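Local coordinates for putative dihydrodipicolinate synthase family protein (Coccidioides immitis, PDB 3QFE) that is of unestablished function but belongs to the dihydrodipicolinate synthase family of TIM-barrel proteins, at residues A[247-257]-A[302-313]. Sequence-based numbering, arbitrary orientation.
Sequences LHRKAALAESP and EVRKVMAEVAAI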
ATOM      1  N   LEU A 247      10.402  -6.978  18.336  1.00 51.37           N
ATOM      2  CA  LEU A 247      10.325  -5.709  17.594  1.00 48.72           C
ATOM      3  C   LEU A 247       8.917  -5.490  16.997  1.00 48.02           C
ATOM      4  O   LEU A 247       8.367  -4.369  17.023  1.00 46.33           O
ATOM      5  CB  LEU A 247      11.383  -5.673  16.491  1.00 47.50           C
ATOM      6  CG  LEU A 247      11.599  -4.346  15.743  1.00 46.30           C
ATOM      7  CD1 LEU A 247      12.234  -3.292  16.656  1.00 45.16           C
ATOM      8  CD2 LEU A 247      12.461  -4.555  14.485  1.00 45.04           C
ATOM      9  N   HIS A 248       8.343  -6.574  16.473  1.00 48.11           N
ATOM     10  CA  HIS A 248       6.978  -6.565  15.965  1.00 48.20           C
ATOM     11  C   HIS A 248       5.993  -6.075  17.019  1.00 48.98           C
ATOM     12  O   HIS A 248       5.120  -5.260  16.738  1.00 47.99           O
ATOM     13  CB  HIS A 248       6.587  -7.944  15.435  1.00 49.13           C
ATOM     14  CG  HIS A 248       5.250  -7.976  14.770  1.00 49.35           C
ATOM     15  ND1 HIS A 248       4.547  -9.144  14.578  1.00 52.47           N
ATOM     16  CD2 HIS A 248       4.472  -6.984  14.275  1.00 48.75           C
ATOM     17  CE1 HIS A 248       3.400  -8.873  13.977  1.00 52.94           C
ATOM     18  NE2 HIS A 248       3.329  -7.568  13.786  1.00 50.85           N
ATOM     19  N   ARG A 249       6.166  -6.566  18.235  1.00 51.08           N
ATOM     20  CA  ARG A 249       5.345  -6.173  19.366  1.00 53.26           C
ATOM     21  C   ARG A 249       5.365  -4.653  19.568  1.00 51.76           C
ATOM     22  O   ARG A 249       4.317  -4.008  19.591  1.00 51.57           O
ATOM     23  CB  ARG A 249       5.875  -6.858  20.614  1.00 55.12           C
ATOM     24  CG  ARG A 249       4.877  -7.607  21.395  1.00 60.09           C
ATOM     25  CD  ARG A 249       5.533  -7.996  22.701  1.00 66.80           C
ATOM     26  NE  ARG A 249       5.202  -9.355  23.117  1.00 72.63           N
ATOM     27  CZ  ARG A 249       6.052 -10.384  23.088  1.00 75.80           C
ATOM     28  NH1 ARG A 249       7.306 -10.228  22.648  1.00 74.50           N
ATOM     29  NH2 ARG A 249       5.645 -11.577  23.517  1.00 77.75           N
ATOM     30  N   LYS A 250       6.565  -4.098  19.719  1.00 51.05           N
ATOM     31  CA  LYS A 250       6.753  -2.649  19.853  1.00 50.21           C
ATOM     32  C   LYS A 250       6.098  -1.856  18.732  1.00 48.69           C
ATOM     33  O   LYS A 250       5.483  -0.822  18.979  1.00 47.90           O
ATOM     34  CB  LYS A 250       8.238  -2.313  19.917  1.00 49.39           C
ATOM     35  CG  LYS A 250       8.908  -2.866  21.157  1.00 52.15           C
ATOM     36  CD  LYS A 250      10.259  -2.230  21.361  1.00 53.38           C
ATOM     37  CE  LYS A 250      10.867  -2.594  22.697  1.00 56.37           C
ATOM     38  NZ  LYS A 250      11.525  -3.927  22.640  1.00 58.77           N
ATOM     39  N   ALA A 251       6.235  -2.356  17.509  1.00 48.39           N
ATOM     40  CA  ALA A 251       5.717  -1.678  16.332  1.00 48.48           C
ATOM     41  C   ALA A 251       4.193  -1.761  16.285  1.00 50.17           C
ATOM     42  O   ALA A 251       3.531  -0.802  15.900  1.00 49.98           O
ATOM     43  CB  ALA A 251       6.332  -2.246  15.059  1.00 47.03           C
ATOM     44  N   ALA A 252       3.637  -2.898  16.687  1.00 52.53           N
ATOM     45  CA  ALA A 252       2.184  -3.059  16.698  1.00 54.27           C
ATOM     46  C   ALA A 252       1.557  -2.126  17.734  1.00 55.71           C
ATOM     47  O   ALA A 252       0.502  -1.541  17.493  1.00 55.78           O
ATOM     48  CB  ALA A 252       1.805  -4.505  16.960  1.00 55.32           C
ATOM     49  N   LEU A 253       2.230  -1.982  18.873  1.00 57.54           N
ATOM     50  CA  LEU A 253       1.856  -1.031  19.923  1.00 59.59           C
ATOM     51  C   LEU A 253       1.802   0.396  19.391  1.00 59.41           C
ATOM     52  O   LEU A 253       0.844   1.120  19.636  1.00 60.43           O
ATOM     53  CB  LEU A 253       2.883  -1.098  21.049  1.00 59.67           C
ATOM     54  CG  LEU A 253       2.472  -1.170  22.504  1.00 61.84           C
ATOM     55  CD1 LEU A 253       1.376  -2.196  22.706  1.00 62.45           C
ATOM     56  CD2 LEU A 253       3.706  -1.528  23.332  1.00 61.64           C
ATOM     57  N   ALA A 254       2.834   0.783  18.648  1.00 59.26           N
ATOM     58  CA  ALA A 254       2.957   2.127  18.116  1.00 59.66           C
ATOM     59  C   ALA A 254       1.937   2.414  17.014  1.00 60.40           C
ATOM     60  O   ALA A 254       1.563   3.559  16.802  1.00 59.85           O
ATOM     61  CB  ALA A 254       4.362   2.360  17.612  1.00 57.95           C
ATOM     62  N   GLU A 255       1.482   1.367  16.337  1.00 62.54           N
ATOM     63  CA  GLU A 255       0.522   1.501  15.252  1.00 64.62           C
ATOM     64  C   GLU A 255      -0.915   1.870  15.680  1.00 67.05           C
ATOM     65  O   GLU A 255      -1.717   2.299  14.847  1.00 66.92           O
ATOM     66  CB  GLU A 255       0.525   0.247  14.372  1.00 64.48           C
ATOM     67  CG  GLU A 255       0.031   0.535  12.954  1.00 65.59           C
ATOM     68  CD  GLU A 255       0.120  -0.652  12.020  1.00 67.50           C
ATOM     69  OE1 GLU A 255       0.600  -1.726  12.452  1.00 68.69           O
ATOM     70  OE2 GLU A 255      -0.288  -0.491  10.839  1.00 68.10           O
ATOM     71  N   SER A 256      -1.230   1.694  16.964  1.00 70.54           N
ATOM     72  CA  SER A 256      -2.529   2.086  17.571  1.00 73.62           C
ATOM     73  C   SER A 256      -3.388   3.122  16.790  1.00 74.28           C
ATOM     74  O   SER A 256      -4.413   2.744  16.209  1.00 74.53           O
ATOM     75  CB  SER A 256      -2.317   2.513  19.034  1.00 74.88           C
ATOM     76  OG  SER A 256      -3.481   3.106  19.591  1.00 77.33           O
ATOM     77  N   PRO A 257      -2.955   4.415  16.742  1.00 74.85           N
ATOM     78  CA  PRO A 257      -3.749   5.453  16.038  1.00 75.29           C
ATOM     79  C   PRO A 257      -4.191   5.119  14.584  1.00 74.90           C
ATOM     80  O   PRO A 257      -3.369   5.133  13.655  1.00 73.65           O
ATOM     81  CB  PRO A 257      -2.823   6.681  16.071  1.00 74.41           C
ATOM     82  CG  PRO A 257      -1.936   6.461  17.276  1.00 74.49           C
ATOM     83  CD  PRO A 257      -1.684   4.978  17.261  1.00 74.30           C
ATOM     84  N   GLU A 302      -1.163  12.398  21.203  1.00 51.40           N
ATOM     85  CA  GLU A 302      -1.183  10.926  21.292  1.00 51.68           C
ATOM     86  C   GLU A 302      -0.163  10.256  20.342  1.00 48.61           C
ATOM     87  O   GLU A 302       0.568   9.352  20.733  1.00 47.81           O
ATOM     88  CB  GLU A 302      -2.603  10.401  21.019  1.00 52.95           C
ATOM     89  CG  GLU A 302      -2.967   9.023  21.635  1.00 58.27           C
ATOM     90  CD  GLU A 302      -4.323   8.475  21.114  1.00 64.46           C
ATOM     91  OE1 GLU A 302      -5.396   9.039  21.460  1.00 68.65           O
ATOM     92  OE2 GLU A 302      -4.322   7.477  20.355  1.00 65.21           O
ATOM     93  N   VAL A 303      -0.121  10.720  19.099  1.00 46.53           N
ATOM     94  CA  VAL A 303       0.834  10.217  18.126  1.00 43.81           C
ATOM     95  C   VAL A 303       2.267  10.347  18.634  1.00 43.52           C
ATOM     96  O   VAL A 303       3.023   9.378  18.607  1.00 42.67           O
ATOM     97  CB  VAL A 303       0.659  10.914  16.775  1.00 42.52           C
ATOM     98  CG1 VAL A 303       1.789  10.519  15.794  1.00 40.13           C
ATOM     99  CG2 VAL A 303      -0.702  10.552  16.197  1.00 42.57           C
ATOM    100  N   ARG A 304       2.616  11.530  19.132  1.00 44.06           N
ATOM    101  CA  ARG A 304       3.959  11.795  19.619  1.00 44.19           C
ATOM    102  C   ARG A 304       4.313  10.934  20.836  1.00 45.54           C
ATOM    103  O   ARG A 304       5.433  10.435  20.935  1.00 44.87           O
ATOM    104  CB  ARG A 304       4.152  13.281  19.919  1.00 44.57           C
ATOM    105  CG  ARG A 304       3.773  14.193  18.754  1.00 44.85           C
ATOM    106  CD  ARG A 304       4.199  15.651  18.959  1.00 48.40           C
ATOM    107  NE  ARG A 304       3.443  16.309  20.034  1.00 53.17           N
ATOM    108  CZ  ARG A 304       2.406  17.134  19.856  1.00 55.25           C
ATOM    109  NH1 ARG A 304       1.969  17.442  18.638  1.00 54.65           N
ATOM    110  NH2 ARG A 304       1.799  17.665  20.910  1.00 57.21           N
ATOM    111  N   LYS A 305       3.362  10.738  21.748  1.00 47.23           N
ATOM    112  CA  LYS A 305       3.625   9.936  22.945  1.00 48.58           C
ATOM    113  C   LYS A 305       3.779   8.455  22.595  1.00 48.28           C
ATOM    114  O   LYS A 305       4.784   7.827  22.943  1.00 48.59           O
ATOM    115  CB  LYS A 305       2.524  10.113  24.006  1.00 50.99           C
ATOM    116  N   VAL A 306       2.796   7.926  21.875  1.00 47.42           N
ATOM    117  CA  VAL A 306       2.688   6.503  21.603  1.00 47.15           C
ATOM    118  C   VAL A 306       3.719   5.980  20.603  1.00 45.44           C
ATOM    119  O   VAL A 306       4.015   4.789  20.588  1.00 46.21           O
ATOM    120  CB  VAL A 306       1.247   6.165  21.134  1.00 47.81           C
ATOM    121  CG1 VAL A 306       1.200   4.951  20.185  1.00 46.57           C
ATOM    122  CG2 VAL A 306       0.340   5.983  22.343  1.00 49.17           C
ATOM    123  N   MET A 307       4.268   6.858  19.774  1.00 43.35           N
ATOM    124  CA  MET A 307       5.233   6.435  18.761  1.00 41.10           C
ATOM    125  C   MET A 307       6.703   6.749  19.107  1.00 40.55           C
ATOM    126  O   MET A 307       7.603   6.366  18.357  1.00 39.05           O
ATOM    127  CB  MET A 307       4.865   7.038  17.408  1.00 39.61           C
ATOM    128  CG  MET A 307       3.572   6.547  16.828  1.00 40.52           C
ATOM    129  SD  MET A 307       3.366   7.137  15.128  1.00 43.99           S
ATOM    130  CE  MET A 307       1.709   6.560  14.785  1.00 43.93           C
ATOM    131  N   ALA A 308       6.935   7.427  20.235  1.00 41.51           N
ATOM    132  CA  ALA A 308       8.272   7.896  20.636  1.00 41.79           C
ATOM    133  C   ALA A 308       9.320   6.799  20.744  1.00 42.25           C
ATOM    134  O   ALA A 308      10.500   7.017  20.370  1.00 41.96           O
ATOM    135  CB  ALA A 308       8.215   8.676  21.943  1.00 42.81           C
ATOM    136  N   GLU A 309       8.899   5.635  21.251  1.00 42.92           N
ATOM    137  CA  GLU A 309       9.818   4.513  21.446  1.00 43.47           C
ATOM    138  C   GLU A 309      10.282   3.934  20.106  1.00 41.19           C
ATOM    139  O   GLU A 309      11.466   3.700  19.910  1.00 40.58           O
ATOM    140  CB  GLU A 309       9.219   3.408  22.327  1.00 44.65           C
ATOM    141  CG  GLU A 309      10.161   2.210  22.499  1.00 47.83           C
ATOM    142  CD  GLU A 309       9.599   1.075  23.379  1.00 53.46           C
ATOM    143  OE1 GLU A 309      10.355   0.549  24.222  1.00 54.20           O
ATOM    144  OE2 GLU A 309       8.417   0.691  23.217  1.00 57.87           O
ATOM    145  N   VAL A 310       9.336   3.692  19.204  1.00 39.95           N
ATOM    146  CA  VAL A 310       9.655   3.178  17.871  1.00 38.11           C
ATOM    147  C   VAL A 310      10.437   4.217  17.040  1.00 36.51           C
ATOM    148  O   VAL A 310      11.300   3.848  16.258  1.00 36.62           O
ATOM    149  CB  VAL A 310       8.380   2.665  17.162  1.00 38.08           C
ATOM    150  CG1 VAL A 310       8.640   2.355  15.697  1.00 36.67           C
ATOM    151  CG2 VAL A 310       7.883   1.410  17.871  1.00 39.28           C
ATOM    152  N   ALA A 311      10.164   5.502  17.243  1.00 35.75           N
ATOM    153  CA  ALA A 311      10.984   6.564  16.656  1.00 34.98           C
ATOM    154  C   ALA A 311      12.452   6.420  17.050  1.00 34.92           C
ATOM    155  O   ALA A 311      13.335   6.551  16.197  1.00 34.69           O
ATOM    156  CB  ALA A 311      10.467   7.957  17.033  1.00 34.84           C
ATOM    157  N   ALA A 312      12.711   6.132  18.322  1.00 35.41           N
ATOM    158  CA  ALA A 312      14.092   5.961  18.787  1.00 36.17           C
ATOM    159  C   ALA A 312      14.742   4.734  18.161  1.00 35.97           C
ATOM    160  O   ALA A 312      15.931   4.742  17.841  1.00 35.38           O
ATOM    161  CB  ALA A 312      14.165   5.894  20.316  1.00 37.23           C
ATOM    162  N   ILE A 313      13.942   3.692  17.963  1.00 36.35           N
ATOM    163  CA  ILE A 313      14.409   2.482  17.280  1.00 35.75           C
ATOM    164  C   ILE A 313      14.739   2.777  15.813  1.00 34.63           C
ATOM    165  O   ILE A 313      15.768   2.317  15.301  1.00 34.09           O
ATOM    166  CB  ILE A 313      13.384   1.335  17.397  1.00 36.32           C
ATOM    167  CG1 ILE A 313      13.387   0.757  18.839  1.00 37.05           C
ATOM    168  CG2 ILE A 313      13.641   0.245  16.339  1.00 34.59           C
ATOM    169  CD1 ILE A 313      12.212  -0.170  19.103  1.00 35.64           C
TER
HETATM  170  O   HOH W   1       6.103   0.968  21.043  1.00 34.56           O
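A254 and M307 mark the tightest point between segments 247-257 and 302-313, with their CA atoms 4.9 Å apart. The axes of 247-254 and 302-313 approach to 8.7 Å at 155° between N-to-C directions, so the pairing is nearly antiparallel and runs from L247 beside I313 to P257 beside V303. At E309 and V310 the second helix is kinked, their N atoms lacking bonds to the preceding turn. At the close point A254 presents a methyl, and its CB meets CG2 of V310 at 3.7 Å. That V310 branch, anti to the carbonyl carbon, also lies against the K250 O atom. M307, extended beyond CG, lays CG and CE against A254 O, with the terminal CE also near CG of P257. CD of the P257 ring faces CG1 of V306 at 4.1 Å, while L247 CD1 lies against I313 CG2, the two side chains running oppositely alongside. The K250 chain lies roughly perpendicular to the side chains of E309 and I313; its CD touches I313 CD1 at 3.6 Å. K250 CE lies 3.5 Å from E309 OE1, but with the chain bent at chi4 (82°) K250 NZ stays 4.9 Å from that oxygen, too far for a salt bridge. A water instead links the helices, donating to K250 O at 2.8 Å and to E309 OE2. Beyond the pair, M307 and V303 also touch helix 262-271, and L247 and A251 touch helix 226-237. The contact thus joins helices of the C-terminal region chiefly by apolar packing, with one water bridge across it and an opposite-charge pair whose attraction is probably modest.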